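Local coordinates for protein aromatic-amino-acid aminotransferase (Burkholderia pseudomallei, PDB 4F4E) that probably transfers amino groups between aromatic amino acids such as tyrosine and 2-oxoglutarate, working as a homodimer with pyridoxal 5'-phosphate bound covalently to a lysine, at residues 66-70 and 71-75; 152-155 and 156-160; 87-91 and 92-96; 240-243 and 244-248; 296-299 and 300-304. All blocks are in the same frame, centred on the assembly; numbering follows the deposited sequence.

Contact 1: residues 66-70 and 71-75; sequences IPLLR and AVRDA
Arg-73 folds back over the residue three positions before it. Its CG lies anti to the backbone N (chi1 -174°), and a bend at chi3 carries the guanidinium across the first residue of the helix, where Arg-70 CA sits against one face, toward the rim. NH2 meets Arg-70 CB at 3.8 Å. Leu-68 adds the apolar part: CD1 packs on Val-72 CG1 at 3.7 Å, while the second methyl of the leucine, CD2, rests 4.0 Å from Arg-73 CB.

This is the N-terminal turn of helix 70-81, with Leu-69 at the N-cap position. Its carbonyl oxygen takes the amide of Arg-73 in an almost straight bond, Arg-73 N to Leu-69 O 3.0 Å, and Asp-74 N reaches Arg-70 O at 2.8 Å in the next step of the ladder.

Two direct polar partners steady the guanidinium. Asp-74 OD1 receives Arg-73 NH2 at 3.0 Å in a salt bridge, on its syn side but 30° out of the carboxylate plane, and a water links Leu-68 O to Arg-73 NH1, the latter bond weak. Further out, Arg-70 turns its own guanidinium elsewhere, to a salt bridge with Glu-336 of helix 324-354. The backbone N of Arg-70 donates to Glu-333 on the same helix, and Leu-68 packs on Gly-83 of the second subunit.

Contact 2: residues 152-155 and 156-160; sequences SWEN and HRALF
His-156 is gripped from two directions by the residues that lead into its helix. The aromatic part is an edge-to-face (T-shaped) pair: the six-membered ring of Trp-153 presents its edge to the imidazole face, the planes at 86° and Trp-153 CE3 3.5 Å from His-156 CD2. The anti placement of the tryptophan CG relative to the backbone N (chi1 179°) sets the indole so that its CE3 edge lies over one face of the imidazole, toward the rim.

Among polar side-chain contacts, Ser-152 OG lies at the imidazole edge in a short hydrogen bond to His-156 ND1, 2.7 Å. The other ring nitrogen, NE2, bonds to Asp-234, so both nitrogens of this buried ring have partners; Ser-152 OG is also hydrogen-bonded to His-201.

These residues open helix 154-162, the crossover helix of a beta-alpha-beta unit between strands 146-150 and 167-174. Its backbone bonds begin with His-156 N to Trp-153 O, 3.0 Å, and continue with Leu-159 N to Asn-155 O, 2.8 Å. A water bridges Trp-153 O and Arg-157 N.

Van der Waals contact is slighter: the methyl of Ala-158 lies 3.5 Å from the amide oxygen Asn-155 OD1. The ND2 of that asparagine donates to the carbonyl of Arg-303 of the second subunit.

Contact 3: residues 87-91 and 92-96; sequences GYLPI and DGIAA
Asp-92 and Pro-90 meet across a tight reversal of the chain, the carboxylate oxygen OD1 of Asp-92 lying 3.5 Å from Pro-90 CB. The aspartate reaches back because its CG stands between the backbone N and the carbonyl carbon (chi1 50°), which brings OD1 over the start of the turn rather than onward along the chain.

Gly-93 closes a type I beta turn that begins at Pro-90. Its amide donates to Pro-90 O at 3.0 Å, but the geometry is far from head-on: the donor stands 70° out of the carbonyl plane, above it and not on a lone pair. The backbone here has a positive phi of 91°, a conformation that favours glycine. The Gly-93 carbonyl then turns to the proline ring, where its oxygen is 3.5 Å from Pro-90 CD.

Ile-94, at the N-cap position of helix 95-106, supplies the apolar part. Its CG1 is set between the two methyls of Leu-89, at 3.8 Å from CD1 and also from CD2, while Ile-94 CD1 extends to Leu-89 CD1 at 4.1 Å. With both methyls at the same distance, the branched end of the leucine straddles a single methylene of the isoleucine.

Gln-122 of strand 118-124 holds this reversal through its side-chain oxygen, which accepts the amide of Ile-94, and through its backbone, which bonds to that of Asp-92. The turn joins the loop after helix 70-81 to helix 95-106, set against strand 118-124 at the edge of the large sheet and, through Ile-91 and Asp-92, against helix 288-303, while Tyr-88 upstream hydrogen-bonds the lysine-linked cofactor of the second subunit.

Contact 4: residues 240-243 and 244-248; sequences FGES and IEADA
Asp-247 reaches back over the preceding loop and gathers its backbone amides on one carboxylate. Its CB, the first atom out, passes 3.2 Å from Ser-243 O. With chi1 at -73°, CG stands anti to the carbonyl carbon and the group is directed at the chain running from Phe-240 to Ser-243. From CG the two oxygens divide the work. OD1 takes the amide of Glu-242 on its syn lone pair, Glu-242 N to Asp-247 OD1 2.7 Å with an N-H...O angle of 179°, and a longer, weak bond from Ser-243 N joins it. OD2 accepts Gly-241 N at 2.8 Å, also on the syn side though 19° out of the carboxylate plane, and in addition the amide of Gly-239, just before the segment. Several backbone N-H groups thus converge on a buried carboxylate, an environment that would be expected to favour its charged form.

The return bond runs from Asp-247 N to Ser-243 O, 2.9 Å, while Ser-243 OG receives Ala-246 N, also at 2.9 Å. The two bonds together, OG to the amide three residues on and the carbonyl to the amide four on, make an ST motif; it starts a short turn with helical backbone angles, in the connection between strand 230-235 and helix 249-256. Ser-243 OG also lies close to the methyl of Ala-246, at 3.1 Å from CB.

Glu-242 lays CG against Ala-246 CB at 3.9 Å, but its carboxylate leaves the turn for a salt bridge with Arg-342. Glu-245 pairs in the same manner with Arg-252, and Ile-244 packs on Trp-330 and Val-331 of helix 324-354.

Contact 5: residues 296-299 and 300-304; sequences SQLK and RVIRT
Gln-297 O takes the amide of Val-301 at 3.3 Å, and the i to i+4 ladder runs on through Ile-302 N to Leu-298 O, 3.0 Å, and Arg-303 N to Lys-299 O, 2.9 Å, to the C-terminal end of helix 288-303.

On the side of the helix facing the second subunit Gln-297 and Arg-300 run alongside each other in the same direction. The glutamine is folded at chi2 (-55°), which turns its amide toward the next turn, and the arginine bends at chi3 to meet it. Arg-300 NH1 donates to Gln-297 OE1 at 3.0 Å, in the carbonyl plane and on a lone pair; the oxygen is 27° out of the guanidinium plane, and the two flat groups stand nearly perpendicular. OE1 also touches Arg-300 CD, at 3.4 Å. The amide nitrogen of the glutamine has a different partner, donating to the carbonyl of Glu-29 of the second subunit.

Another side is apolar: Leu-298 CG approaches Ile-302 CD1 at 4.2 Å, and both side chains pack on Ala-121 of strand 118-124. At the helix end Thr-304 doubles its hold on one carbonyl. Both OG1 and the backbone N bond to Arg-300 O, the hydroxyl at 2.9 Å, from opposite faces of its plane.

Arg-303 sends its guanidinium to Glu-154 of the second subunit in a salt bridge. The chemistry is that of an interface helix: each end of the glutamine amide has its own partner, one along the helix and one across the dimer, so the flip of the amide is set by both.

In the fold
From the N terminus, contact 1 opens helix 70-81 and contact 3 follows at the turn into helix 95-106, the two centres 23 Å apart. Contact 2 starts the crossover helix between two strands of the large sheet, contact 4 closes a turn after strand 230-235, and contact 5 ends helix 288-303. All five are local and lie in series, so none nests in or crosses another. Within one chain only contacts 3 and 5 touch: Ile-91 CG2 meets Ile-302 CG2 at 3.5 Å. Contact 2 reaches contact 5 of the second subunit through Asn-155 and Arg-303, while contact 4 stays within its own chain.

Contact 1: residues 66-70 and 71-75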
# COMPACT_ATOMS: atom_id res chain seq x y z
N ILE A 66 23.02 0.33 -0.21
CA ILE A 66 22.19 1.04 -1.22
C ILE A 66 22.45 2.54 -1.22
O ILE A 66 22.43 3.18 -0.17
CB ILE A 66 20.72 0.74 -0.92
CG1 ILE A 66 20.46 -0.73 -1.21
CG2 ILE A 66 19.78 1.64 -1.74
CD1 ILE A 66 19.28 -1.26 -0.51
N PRO A 67 22.70 3.12 -2.38
CA PRO A 67 22.94 4.53 -2.42
C PRO A 67 21.70 5.39 -2.20
O PRO A 67 20.59 5.04 -2.62
CB PRO A 67 23.45 4.75 -3.84
CG PRO A 67 22.61 3.78 -4.64
CD PRO A 67 22.58 2.55 -3.74
N LEU A 68 21.91 6.53 -1.58
CA LEU A 68 20.87 7.57 -1.56
C LEU A 68 21.20 8.55 -2.65
O LEU A 68 22.24 9.27 -2.55
CB LEU A 68 20.81 8.29 -0.21
CG LEU A 68 19.78 9.41 -0.02
CD1 LEU A 68 18.37 8.89 -0.22
CD2 LEU A 68 19.92 10.12 1.35
N LEU A 69 20.33 8.66 -3.67
CA LEU A 69 20.65 9.53 -4.79
C LEU A 69 20.72 11.00 -4.38
O LEU A 69 19.94 11.43 -3.54
CB LEU A 69 19.65 9.41 -5.94
CG LEU A 69 19.42 8.03 -6.55
CD1 LEU A 69 18.69 8.31 -7.86
CD2 LEU A 69 20.67 7.16 -6.81
N ARG A 70 21.60 11.77 -5.03
CA ARG A 70 21.79 13.16 -4.70
C ARG A 70 20.50 13.96 -4.88
O ARG A 70 20.14 14.79 -4.05
CB ARG A 70 22.94 13.77 -5.51
CG ARG A 70 24.27 13.07 -5.26
CD ARG A 70 25.38 13.64 -6.14
NE ARG A 70 25.43 13.13 -7.52
CZ ARG A 70 25.99 11.99 -7.92
NH1 ARG A 70 26.59 11.20 -7.05
NH2 ARG A 70 26.01 11.67 -9.23
N ALA A 71 19.78 13.70 -5.98
CA ALA A 71 18.56 14.42 -6.26
C ALA A 71 17.48 14.12 -5.21
O ALA A 71 16.73 14.99 -4.84
CB ALA A 71 18.06 14.08 -7.66
N VAL A 72 17.50 12.93 -4.65
CA VAL A 72 16.54 12.53 -3.65
C VAL A 72 16.88 13.24 -2.33
O VAL A 72 16.03 13.87 -1.73
CB VAL A 72 16.51 11.01 -3.48
CG1 VAL A 72 15.81 10.59 -2.21
CG2 VAL A 72 15.86 10.36 -4.71
N ARG A 73 18.13 13.17 -1.93
CA ARG A 73 18.61 13.87 -0.71
C ARG A 73 18.26 15.35 -0.81
O ARG A 73 17.69 15.95 0.12
CB ARG A 73 20.12 13.68 -0.56
CG ARG A 73 20.69 14.24 0.73
CD ARG A 73 22.21 14.41 0.61
NE ARG A 73 22.51 15.31 -0.52
CZ ARG A 73 23.37 15.06 -1.53
NH1 ARG A 73 24.08 13.92 -1.57
NH2 ARG A 73 23.52 15.97 -2.50
N ASP A 74 18.57 15.94 -1.97
CA ASP A 74 18.33 17.37 -2.16
C ASP A 74 16.87 17.70 -2.07
O ASP A 74 16.48 18.69 -1.40
CB ASP A 74 18.93 17.87 -3.46
CG ASP A 74 20.47 17.83 -3.44
OD1 ASP A 74 21.02 17.63 -2.34
OD2 ASP A 74 21.13 17.95 -4.50
N ALA A 75 16.03 16.91 -2.73
CA ALA A 75 14.60 17.14 -2.68
C ALA A 75 14.05 17.00 -1.28
O ALA A 75 13.15 17.77 -0.87
CB ALA A 75 13.83 16.20 -3.61
O HOH W 1 23.18 11.47 -1.19

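Contact 2: residues 152-155 and 156-160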
# COMPACT_ATOMS: atom_id res chain seq x y z
N SER A 152 10.28 -15.70 -15.24
CA SER A 152 10.02 -14.33 -14.88
C SER A 152 10.19 -14.11 -13.37
O SER A 152 10.06 -15.05 -12.56
CB SER A 152 8.59 -13.93 -15.33
OG SER A 152 8.47 -12.53 -15.36
N TRP A 153 10.46 -12.86 -13.01
CA TRP A 153 10.37 -12.36 -11.65
C TRP A 153 9.27 -13.08 -10.93
O TRP A 153 8.12 -13.12 -11.38
CB TRP A 153 10.10 -10.85 -11.75
CG TRP A 153 9.96 -10.13 -10.43
CD1 TRP A 153 10.90 -9.99 -9.42
CD2 TRP A 153 8.78 -9.38 -9.98
NE1 TRP A 153 10.39 -9.23 -8.39
CE2 TRP A 153 9.12 -8.83 -8.68
CE3 TRP A 153 7.54 -9.14 -10.51
CZ2 TRP A 153 8.23 -8.07 -7.96
CZ3 TRP A 153 6.65 -8.35 -9.76
CH2 TRP A 153 7.00 -7.83 -8.53
N GLU A 154 9.64 -13.73 -9.82
CA GLU A 154 8.82 -14.70 -9.14
C GLU A 154 7.41 -14.18 -8.76
O GLU A 154 6.45 -14.94 -8.72
CB GLU A 154 9.55 -15.17 -7.88
CG GLU A 154 8.85 -16.30 -7.12
CD GLU A 154 7.81 -15.86 -6.08
OE1 GLU A 154 7.91 -14.72 -5.54
OE2 GLU A 154 6.86 -16.68 -5.81
N ASN A 155 7.30 -12.90 -8.48
CA ASN A 155 6.06 -12.37 -7.99
C ASN A 155 5.07 -12.13 -9.12
O ASN A 155 3.89 -11.94 -8.84
CB ASN A 155 6.31 -11.12 -7.13
CG ASN A 155 5.21 -10.85 -6.11
OD1 ASN A 155 4.53 -11.79 -5.70
ND2 ASN A 155 4.98 -9.57 -5.76
N HIS A 156 5.46 -12.23 -10.40
CA HIS A 156 4.46 -12.21 -11.44
C HIS A 156 3.46 -13.35 -11.31
O HIS A 156 2.25 -13.14 -11.17
CB HIS A 156 5.07 -12.25 -12.85
CG HIS A 156 5.62 -10.93 -13.35
ND1 HIS A 156 6.64 -10.87 -14.24
CD2 HIS A 156 5.23 -9.61 -13.13
CE1 HIS A 156 6.91 -9.59 -14.52
NE2 HIS A 156 6.04 -8.83 -13.85
N ARG A 157 3.96 -14.57 -11.31
CA ARG A 157 3.07 -15.72 -11.18
C ARG A 157 2.28 -15.63 -9.87
O ARG A 157 1.07 -15.82 -9.88
CB ARG A 157 3.86 -17.04 -11.24
CG ARG A 157 2.93 -18.26 -11.13
CD ARG A 157 3.70 -19.56 -11.24
NE ARG A 157 4.21 -19.70 -12.59
CZ ARG A 157 3.53 -20.19 -13.62
NH1 ARG A 157 2.29 -20.58 -13.49
NH2 ARG A 157 4.11 -20.27 -14.81
N ALA A 158 2.98 -15.34 -8.77
CA ALA A 158 2.34 -15.33 -7.46
C ALA A 158 1.23 -14.27 -7.41
O ALA A 158 0.14 -14.54 -6.93
CB ALA A 158 3.38 -15.06 -6.37
N LEU A 159 1.50 -13.08 -7.93
CA LEU A 159 0.52 -11.99 -7.89
C LEU A 159 -0.75 -12.26 -8.70
O LEU A 159 -1.87 -12.08 -8.24
CB LEU A 159 1.19 -10.66 -8.28
CG LEU A 159 0.32 -9.41 -8.22
CD1 LEU A 159 1.19 -8.16 -7.86
CD2 LEU A 159 -0.44 -9.19 -9.53
N PHE A 160 -0.59 -12.72 -9.93
CA PHE A 160 -1.73 -12.94 -10.78
C PHE A 160 -2.50 -14.18 -10.35
O PHE A 160 -3.73 -14.17 -10.42
CB PHE A 160 -1.29 -13.01 -12.25
CG PHE A 160 -0.97 -11.67 -12.82
CD1 PHE A 160 -2.00 -10.82 -13.18
CD2 PHE A 160 0.33 -11.21 -12.92
CE1 PHE A 160 -1.74 -9.54 -13.70
CE2 PHE A 160 0.61 -9.95 -13.45
CZ PHE A 160 -0.42 -9.12 -13.85
O HOH W 2 6.65 -15.28 -12.08

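Contact 3: residues 87-91 and 92-96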
# COMPACT_ATOMS: atom_id res chain seq x y z
N GLY A 87 -2.53 15.39 5.47
CA GLY A 87 -3.86 14.85 5.09
C GLY A 87 -3.80 13.82 3.97
O GLY A 87 -2.72 13.50 3.49
N TYR A 88 -4.95 13.26 3.58
CA TYR A 88 -4.97 12.19 2.63
C TYR A 88 -4.71 12.71 1.23
O TYR A 88 -5.20 13.80 0.87
CB TYR A 88 -6.31 11.50 2.61
CG TYR A 88 -6.68 10.73 3.86
CD1 TYR A 88 -6.03 9.56 4.18
CD2 TYR A 88 -7.67 11.18 4.73
CE1 TYR A 88 -6.40 8.81 5.29
CE2 TYR A 88 -8.02 10.45 5.87
CZ TYR A 88 -7.37 9.26 6.15
OH TYR A 88 -7.73 8.50 7.28
N LEU A 89 -3.99 11.92 0.46
CA LEU A 89 -3.88 12.13 -0.97
C LEU A 89 -5.19 11.66 -1.63
O LEU A 89 -5.90 10.80 -1.06
CB LEU A 89 -2.72 11.35 -1.57
CG LEU A 89 -1.30 11.76 -1.19
CD1 LEU A 89 -0.28 10.88 -1.94
CD2 LEU A 89 -1.09 13.24 -1.45
N PRO A 90 -5.47 12.13 -2.87
CA PRO A 90 -6.49 11.49 -3.69
C PRO A 90 -6.25 9.99 -3.84
O PRO A 90 -5.12 9.49 -3.63
CB PRO A 90 -6.30 12.19 -5.05
CG PRO A 90 -5.80 13.51 -4.69
CD PRO A 90 -4.79 13.16 -3.64
N ILE A 91 -7.33 9.25 -4.20
CA ILE A 91 -7.28 7.82 -4.31
C ILE A 91 -6.21 7.42 -5.32
O ILE A 91 -5.46 6.45 -5.09
CB ILE A 91 -8.65 7.22 -4.69
CG1 ILE A 91 -9.68 7.43 -3.55
CG2 ILE A 91 -8.52 5.73 -5.05
CD1 ILE A 91 -11.11 7.08 -4.02
N ASP A 92 -6.10 8.21 -6.40
CA ASP A 92 -5.15 7.94 -7.45
C ASP A 92 -3.84 8.69 -7.32
O ASP A 92 -3.09 8.79 -8.27
CB ASP A 92 -5.76 8.22 -8.84
CG ASP A 92 -6.41 9.59 -8.95
OD1 ASP A 92 -6.55 10.33 -7.95
OD2 ASP A 92 -6.87 9.90 -10.08
N GLY A 93 -3.63 9.30 -6.18
CA GLY A 93 -2.32 9.88 -5.80
C GLY A 93 -2.16 11.33 -6.21
O GLY A 93 -3.13 12.03 -6.50
N ILE A 94 -0.92 11.78 -6.18
CA ILE A 94 -0.57 13.18 -6.45
C ILE A 94 -0.75 13.43 -7.94
O ILE A 94 -0.14 12.80 -8.75
CB ILE A 94 0.89 13.48 -6.04
CG1 ILE A 94 1.07 13.24 -4.53
CG2 ILE A 94 1.26 14.93 -6.40
CD1 ILE A 94 2.49 12.98 -4.16
N ALA A 95 -1.64 14.36 -8.30
CA ALA A 95 -1.95 14.55 -9.69
C ALA A 95 -0.73 14.94 -10.54
O ALA A 95 -0.54 14.44 -11.66
CB ALA A 95 -3.05 15.60 -9.82
N ALA A 96 0.12 15.80 -10.01
CA ALA A 96 1.31 16.24 -10.76
C ALA A 96 2.25 15.06 -10.99
O ALA A 96 2.95 15.02 -12.02
CB ALA A 96 2.07 17.36 -10.00

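Contact 4: residues 240-243 and 244-248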
# COMPACT_ATOMS: atom_id res chain seq x y z
N PHE A 240 18.04 1.94 -16.99
CA PHE A 240 19.16 1.00 -16.79
C PHE A 240 19.65 0.28 -18.05
O PHE A 240 20.64 -0.49 -17.99
CB PHE A 240 18.81 -0.04 -15.72
CG PHE A 240 18.79 0.53 -14.33
CD1 PHE A 240 19.96 0.65 -13.62
CD2 PHE A 240 17.62 0.98 -13.77
CE1 PHE A 240 19.95 1.17 -12.32
CE2 PHE A 240 17.61 1.47 -12.49
CZ PHE A 240 18.78 1.58 -11.77
N GLY A 241 18.91 0.42 -19.15
CA GLY A 241 19.21 -0.34 -20.36
C GLY A 241 20.05 0.49 -21.31
O GLY A 241 21.28 0.35 -21.37
N GLU A 242 19.41 1.37 -22.05
CA GLU A 242 20.15 2.27 -22.93
C GLU A 242 20.10 3.72 -22.48
O GLU A 242 21.13 4.42 -22.42
CB GLU A 242 19.61 2.14 -24.35
CG GLU A 242 20.26 3.09 -25.35
CD GLU A 242 21.74 2.78 -25.60
OE1 GLU A 242 22.23 1.63 -25.33
OE2 GLU A 242 22.42 3.70 -26.11
N SER A 243 18.90 4.22 -22.25
CA SER A 243 18.69 5.58 -21.80
C SER A 243 17.28 5.67 -21.28
O SER A 243 16.47 4.81 -21.55
CB SER A 243 18.86 6.58 -22.94
OG SER A 243 17.87 6.36 -23.96
N ILE A 244 16.97 6.74 -20.56
CA ILE A 244 15.59 6.91 -20.07
C ILE A 244 14.56 6.85 -21.18
O ILE A 244 13.60 6.08 -21.08
CB ILE A 244 15.45 8.18 -19.23
CG1 ILE A 244 16.18 8.00 -17.90
CG2 ILE A 244 13.99 8.54 -18.96
CD1 ILE A 244 16.65 9.30 -17.27
N GLU A 245 14.80 7.60 -22.26
CA GLU A 245 13.89 7.64 -23.38
C GLU A 245 13.87 6.31 -24.17
O GLU A 245 12.80 5.80 -24.47
CB GLU A 245 14.18 8.85 -24.31
CG GLU A 245 13.87 10.20 -23.64
CD GLU A 245 12.35 10.41 -23.34
OE1 GLU A 245 11.57 10.54 -24.33
OE2 GLU A 245 11.95 10.45 -22.12
N ALA A 246 15.04 5.74 -24.48
CA ALA A 246 15.09 4.53 -25.29
C ALA A 246 14.45 3.36 -24.55
O ALA A 246 13.85 2.46 -25.16
CB ALA A 246 16.54 4.16 -25.68
N ASP A 247 14.59 3.35 -23.23
CA ASP A 247 14.08 2.21 -22.44
C ASP A 247 12.57 2.17 -22.43
O ASP A 247 11.99 1.13 -22.05
CB ASP A 247 14.62 2.27 -21.01
CG ASP A 247 16.11 1.91 -20.90
OD1 ASP A 247 16.70 1.55 -21.96
OD2 ASP A 247 16.67 1.94 -19.76
N ALA A 248 11.93 3.30 -22.74
CA ALA A 248 10.45 3.38 -22.89
C ALA A 248 9.94 2.89 -24.25
O ALA A 248 8.72 2.86 -24.49
CB ALA A 248 9.93 4.80 -22.65

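Contact 5: residues 296-299 and 300-304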
# COMPACT_ATOMS: atom_id res chain seq x y z
N SER A 296 -12.74 5.55 -12.79
CA SER A 296 -13.72 5.48 -11.76
C SER A 296 -13.76 4.10 -11.12
O SER A 296 -14.01 3.94 -9.91
CB SER A 296 -15.13 5.92 -12.26
OG SER A 296 -15.82 4.91 -13.00
N GLN A 297 -13.51 3.09 -11.93
CA GLN A 297 -13.48 1.72 -11.45
C GLN A 297 -12.15 1.40 -10.79
O GLN A 297 -12.10 0.69 -9.79
CB GLN A 297 -13.79 0.73 -12.59
CG GLN A 297 -15.22 0.85 -13.12
CD GLN A 297 -16.31 0.72 -12.06
OE1 GLN A 297 -16.16 -0.01 -11.07
NE2 GLN A 297 -17.42 1.42 -12.27
N LEU A 298 -11.08 1.96 -11.30
CA LEU A 298 -9.76 1.76 -10.68
C LEU A 298 -9.71 2.34 -9.27
O LEU A 298 -9.13 1.77 -8.36
CB LEU A 298 -8.65 2.34 -11.54
CG LEU A 298 -7.23 2.01 -11.22
CD1 LEU A 298 -7.02 0.49 -11.30
CD2 LEU A 298 -6.39 2.78 -12.25
N LYS A 299 -10.37 3.48 -9.10
CA LYS A 299 -10.51 4.08 -7.78
C LYS A 299 -11.21 3.17 -6.79
O LYS A 299 -10.78 3.13 -5.64
CB LYS A 299 -11.16 5.45 -7.84
CG LYS A 299 -10.24 6.51 -8.44
CD LYS A 299 -10.94 7.86 -8.47
CE LYS A 299 -10.06 8.98 -8.98
NZ LYS A 299 -10.91 10.20 -9.16
N ARG A 300 -12.21 2.40 -7.21
CA ARG A 300 -12.86 1.47 -6.30
C ARG A 300 -11.92 0.39 -5.84
O ARG A 300 -11.91 0.03 -4.68
CB ARG A 300 -14.10 0.82 -6.90
CG ARG A 300 -15.18 1.84 -7.22
CD ARG A 300 -16.35 1.16 -7.93
NE ARG A 300 -16.79 0.04 -7.12
CZ ARG A 300 -17.45 -1.01 -7.55
NH1 ARG A 300 -17.80 -1.13 -8.83
NH2 ARG A 300 -17.75 -1.97 -6.68
N VAL A 301 -11.14 -0.14 -6.78
CA VAL A 301 -10.20 -1.21 -6.51
C VAL A 301 -9.06 -0.76 -5.57
O VAL A 301 -8.60 -1.50 -4.72
CB VAL A 301 -9.65 -1.71 -7.87
CG1 VAL A 301 -8.36 -2.42 -7.73
CG2 VAL A 301 -10.72 -2.58 -8.58
N ILE A 302 -8.63 0.50 -5.70
CA ILE A 302 -7.64 1.06 -4.78
C ILE A 302 -8.27 1.31 -3.41
O ILE A 302 -7.71 0.98 -2.37
CB ILE A 302 -7.12 2.42 -5.32
CG1 ILE A 302 -6.25 2.20 -6.55
CG2 ILE A 302 -6.34 3.17 -4.27
CD1 ILE A 302 -6.16 3.49 -7.42
N ARG A 303 -9.46 1.91 -3.40
CA ARG A 303 -10.00 2.40 -2.16
C ARG A 303 -10.27 1.24 -1.22
O ARG A 303 -10.10 1.41 -0.02
CB ARG A 303 -11.31 3.21 -2.38
CG ARG A 303 -11.94 3.63 -1.09
CD ARG A 303 -12.66 4.98 -1.12
NE ARG A 303 -13.60 5.04 0.01
CZ ARG A 303 -13.28 5.18 1.30
NH1 ARG A 303 -12.02 5.30 1.72
NH2 ARG A 303 -14.27 5.20 2.20
N THR A 304 -10.73 0.10 -1.76
CA THR A 304 -11.03 -1.06 -0.93
C THR A 304 -9.81 -1.93 -0.61
O THR A 304 -9.95 -3.05 -0.09
CB THR A 304 -12.11 -1.93 -1.58
OG1 THR A 304 -11.68 -2.30 -2.89
CG2 THR A 304 -13.43 -1.12 -1.69